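Local coordinates for choline kinase (Streptococcus pneumoniae, PDB 4R78), which probably phosphorylates choline, as a kinase with a protein kinase-like fold, and is seen here with AMP bound, at residues Ala130-Thr138 against Ser246-Pro254. Residues are numbered along the deposited sequence; the frame is centred on the assembly and turned at random.
Sequences APILQTIHT and SHYESDQTP
Ala-130 and Tyr-248 bring the last turn of helix 238-248 against helix 126-137, their CA atoms 4.9 Å apart, and the chain leaving Tyr-248 then runs beside helix 126-137 to its end, where Thr-138 faces Gln-252. The small methyl of Ala-130 permits this closeness, its CB lying 3.6 Å from His-247 CB. Tyr-248 is the knob, set in a hole formed by Ala-130, Leu-133, Gln-134 and His-137. Its CG stands anti to the backbone N (chi1 164°), which carries the ring along helix 126-137; CE1 packs against Leu-133 CB, and tyrosine is long enough for OH to reach His-137 ND1 at 2.7 Å in a hydrogen bond whose donor could be either group. The ring planes are 82° apart, neither ring lies over the other's face, and each polar atom sits at the edge of the other ring, near its plane. Gln-134, extended beyond CG, runs antiparallel to the tyrosine side chain; its amide can donate an NE2 N-H to Tyr-248 O (2.9 Å), a bent bond arriving from above the carbonyl plane. Thr-253 OG1 donates to that same oxygen (2.8 Å), so two side chains grip a carbonyl at the helix end. Threonine supplies a methyl as well: those of Thr-138 and Thr-253 touch, CG2 to CG2, at 3.5 Å, while Thr-138 OG1 turns back to Gln-134 O. Helix 223-233 packs against His-137 and Tyr-248 through Pro-223 and Leu-227, and its Asp-226 takes His-137 NE2, fixing the imidazole at both nitrogens; thus helices 126-137, 223-233 and 238-248 pack together, with Ile-132 reaching strand 210-212.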
loop_
_atom_site.group_PDB
_atom_site.type_symbol
_atom_site.label_atom_id
_atom_site.label_comp_id
_atom_site.label_asym_id
_atom_site.label_seq_id
_atom_site.Cartn_x
_atom_site.Cartn_y
_atom_site.Cartn_z
ATOM N N ALA A 130 15.863 -6.068 -0.788
ATOM C CA ALA A 130 15.699 -7.224 -1.679
ATOM C C ALA A 130 15.372 -8.510 -0.901
ATOM O O ALA A 130 14.416 -9.200 -1.252
ATOM C CB ALA A 130 16.905 -7.405 -2.607
ATOM N N PRO A 131 16.137 -8.819 0.171
ATOM C CA PRO A 131 15.768 -9.962 1.012
ATOM C C PRO A 131 14.372 -9.854 1.628
ATOM O O PRO A 131 13.685 -10.868 1.758
ATOM C CB PRO A 131 16.843 -9.953 2.102
ATOM C CG PRO A 131 18.026 -9.372 1.423
ATOM C CD PRO A 131 17.466 -8.291 0.542
ATOM N N ILE A 132 13.949 -8.642 1.993
ATOM C CA ILE A 132 12.605 -8.451 2.539
ATOM C C ILE A 132 11.534 -8.869 1.533
ATOM O O ILE A 132 10.596 -9.586 1.878
ATOM C CB ILE A 132 12.368 -6.999 3.039
ATOM C CG1 ILE A 132 13.093 -6.767 4.370
ATOM C CG2 ILE A 132 10.865 -6.702 3.186
ATOM C CD1 ILE A 132 13.115 -5.316 4.821
ATOM N N LEU A 133 11.685 -8.434 0.285
ATOM C CA LEU A 133 10.709 -8.788 -0.741
ATOM C C LEU A 133 10.737 -10.282 -1.045
ATOM O O LEU A 133 9.694 -10.890 -1.280
ATOM C CB LEU A 133 10.884 -7.944 -2.006
ATOM C CG LEU A 133 10.503 -6.460 -1.884
ATOM C CD1 LEU A 133 10.262 -5.867 -3.264
ATOM C CD2 LEU A 133 9.288 -6.246 -0.973
ATOM N N GLN A 134 11.928 -10.880 -1.002
ATOM C CA GLN A 134 12.053 -12.324 -1.157
ATOM C C GLN A 134 11.294 -13.040 -0.048
ATOM O O GLN A 134 10.597 -14.021 -0.300
ATOM C CB GLN A 134 13.512 -12.756 -1.118
ATOM C CG GLN A 134 14.294 -12.408 -2.356
ATOM C CD GLN A 134 15.726 -12.877 -2.269
ATOM O OE1 GLN A 134 16.365 -12.759 -1.224
ATOM N NE2 GLN A 134 16.241 -13.411 -3.368
ATOM N N THR A 135 11.429 -12.533 1.175
ATOM C CA THR A 135 10.776 -13.132 2.337
ATOM C C THR A 135 9.261 -13.207 2.148
ATOM O O THR A 135 8.648 -14.252 2.395
ATOM C CB THR A 135 11.126 -12.376 3.638
ATOM O OG1 THR A 135 12.513 -12.575 3.948
ATOM C CG2 THR A 135 10.282 -12.869 4.804
ATOM N N ILE A 136 8.657 -12.108 1.707
ATOM C CA ILE A 136 7.210 -12.115 1.521
ATOM C C ILE A 136 6.797 -12.988 0.336
ATOM O O ILE A 136 5.886 -13.799 0.457
ATOM C CB ILE A 136 6.569 -10.689 1.478
ATOM C CG1 ILE A 136 5.056 -10.768 1.230
ATOM C CG2 ILE A 136 7.223 -9.808 0.442
ATOM C CD1 ILE A 136 4.270 -11.491 2.316
ATOM N N HIS A 137 7.494 -12.858 -0.789
ATOM C CA HIS A 137 7.086 -13.582 -1.990
ATOM C C HIS A 137 7.306 -15.090 -1.935
ATOM O O HIS A 137 6.625 -15.831 -2.644
ATOM C CB HIS A 137 7.708 -12.975 -3.248
ATOM C CG HIS A 137 7.307 -11.552 -3.476
ATOM N ND1 HIS A 137 8.059 -10.676 -4.226
ATOM C CD2 HIS A 137 6.245 -10.844 -3.022
ATOM C CE1 HIS A 137 7.467 -9.494 -4.243
ATOM N NE2 HIS A 137 6.364 -9.571 -3.520
ATOM N N THR A 138 8.228 -15.534 -1.082
ATOM C CA THR A 138 8.501 -16.964 -0.909
ATOM C C THR A 138 7.953 -17.510 0.416
ATOM O O THR A 138 8.323 -18.610 0.838
ATOM C CB THR A 138 10.014 -17.267 -0.971
ATOM O OG1 THR A 138 10.669 -16.667 0.153
ATOM C CG2 THR A 138 10.632 -16.751 -2.272
ATOM N N SER A 246 18.776 -7.884 -9.844
ATOM C CA SER A 246 19.891 -8.813 -9.666
ATOM C C SER A 246 19.948 -9.374 -8.243
ATOM O O SER A 246 20.156 -10.575 -8.056
ATOM C CB SER A 246 21.217 -8.156 -10.040
ATOM O OG SER A 246 22.267 -9.101 -9.971
ATOM N N HIS A 247 19.750 -8.501 -7.254
ATOM C CA HIS A 247 19.695 -8.887 -5.843
ATOM C C HIS A 247 18.468 -9.759 -5.526
ATOM O O HIS A 247 18.562 -10.739 -4.787
ATOM C CB HIS A 247 19.641 -7.636 -4.959
ATOM C CG HIS A 247 20.947 -6.915 -4.821
ATOM N ND1 HIS A 247 21.579 -6.756 -3.606
ATOM C CD2 HIS A 247 21.726 -6.289 -5.733
ATOM C CE1 HIS A 247 22.696 -6.074 -3.777
ATOM N NE2 HIS A 247 22.812 -5.780 -5.060
ATOM N N TYR A 248 17.318 -9.382 -6.081
ATOM C CA TYR A 248 16.039 -9.997 -5.727
ATOM C C TYR A 248 15.793 -11.345 -6.410
ATOM O O TYR A 248 15.213 -12.256 -5.807
ATOM C CB TYR A 248 14.893 -9.018 -6.023
ATOM C CG TYR A 248 13.523 -9.657 -6.051
ATOM C CD1 TYR A 248 12.760 -9.773 -4.886
ATOM C CD2 TYR A 248 12.999 -10.168 -7.240
ATOM C CE1 TYR A 248 11.505 -10.365 -4.910
ATOM C CE2 TYR A 248 11.745 -10.768 -7.274
ATOM C CZ TYR A 248 11.007 -10.864 -6.106
ATOM O OH TYR A 248 9.766 -11.447 -6.146
ATOM N N GLU A 249 16.214 -11.451 -7.668
ATOM C CA GLU A 249 16.004 -12.645 -8.489
ATOM C C GLU A 249 16.594 -13.891 -7.833
ATOM O O GLU A 249 17.726 -13.875 -7.350
ATOM C CB GLU A 249 16.631 -12.442 -9.872
ATOM C CG GLU A 249 16.230 -13.451 -10.944
ATOM C CD GLU A 249 16.940 -13.197 -12.268
ATOM O OE1 GLU A 249 17.988 -12.508 -12.268
ATOM O OE2 GLU A 249 16.462 -13.696 -13.310
ATOM N N SER A 250 15.796 -14.955 -7.805
ATOM C CA SER A 250 16.233 -16.285 -7.377
ATOM C C SER A 250 15.339 -17.297 -8.085
ATOM O O SER A 250 14.407 -16.910 -8.790
ATOM C CB SER A 250 16.135 -16.436 -5.855
ATOM O OG SER A 250 14.789 -16.550 -5.421
ATOM N N ASP A 251 15.605 -18.589 -7.912
ATOM C CA ASP A 251 14.754 -19.588 -8.556
ATOM C C ASP A 251 13.289 -19.459 -8.117
ATOM O O ASP A 251 12.375 -19.583 -8.938
ATOM C CB ASP A 251 15.259 -21.004 -8.300
ATOM C CG ASP A 251 14.628 -22.014 -9.237
ATOM O OD1 ASP A 251 13.713 -22.738 -8.801
ATOM O OD2 ASP A 251 15.027 -22.054 -10.416
ATOM N N GLN A 252 13.081 -19.183 -6.831
ATOM C CA GLN A 252 11.733 -19.038 -6.275
ATOM C C GLN A 252 11.142 -17.640 -6.477
ATOM O O GLN A 252 9.941 -17.438 -6.281
ATOM C CB GLN A 252 11.715 -19.413 -4.790
ATOM C CG GLN A 252 11.970 -20.892 -4.529
ATOM C CD GLN A 252 11.706 -21.298 -3.091
ATOM O OE1 GLN A 252 10.826 -20.746 -2.421
ATOM N NE2 GLN A 252 12.466 -22.275 -2.607
ATOM N N THR A 253 11.985 -16.688 -6.874
ATOM C CA THR A 253 11.533 -15.333 -7.215
ATOM C C THR A 253 11.989 -14.923 -8.621
ATOM O O THR A 253 12.842 -14.044 -8.767
ATOM C CB THR A 253 11.985 -14.268 -6.168
ATOM O OG1 THR A 253 13.402 -14.351 -5.954
ATOM C CG2 THR A 253 11.256 -14.461 -4.847
ATOM N N PRO A 254 11.421 -15.560 -9.665
ATOM C CA PRO A 254 11.799 -15.191 -11.027
ATOM C C PRO A 254 11.337 -13.775 -11.376
ATOM O O PRO A 254 10.416 -13.245 -10.744
ATOM C CB PRO A 254 11.056 -16.219 -11.884
ATOM C CG PRO A 254 9.868 -16.594 -11.065
ATOM C CD PRO A 254 10.371 -16.597 -9.654
HETATM O O HOH W 1 18.145 -10.862 -2.020
HETATM O O HOH W 2 11.288 -20.294 0.659
#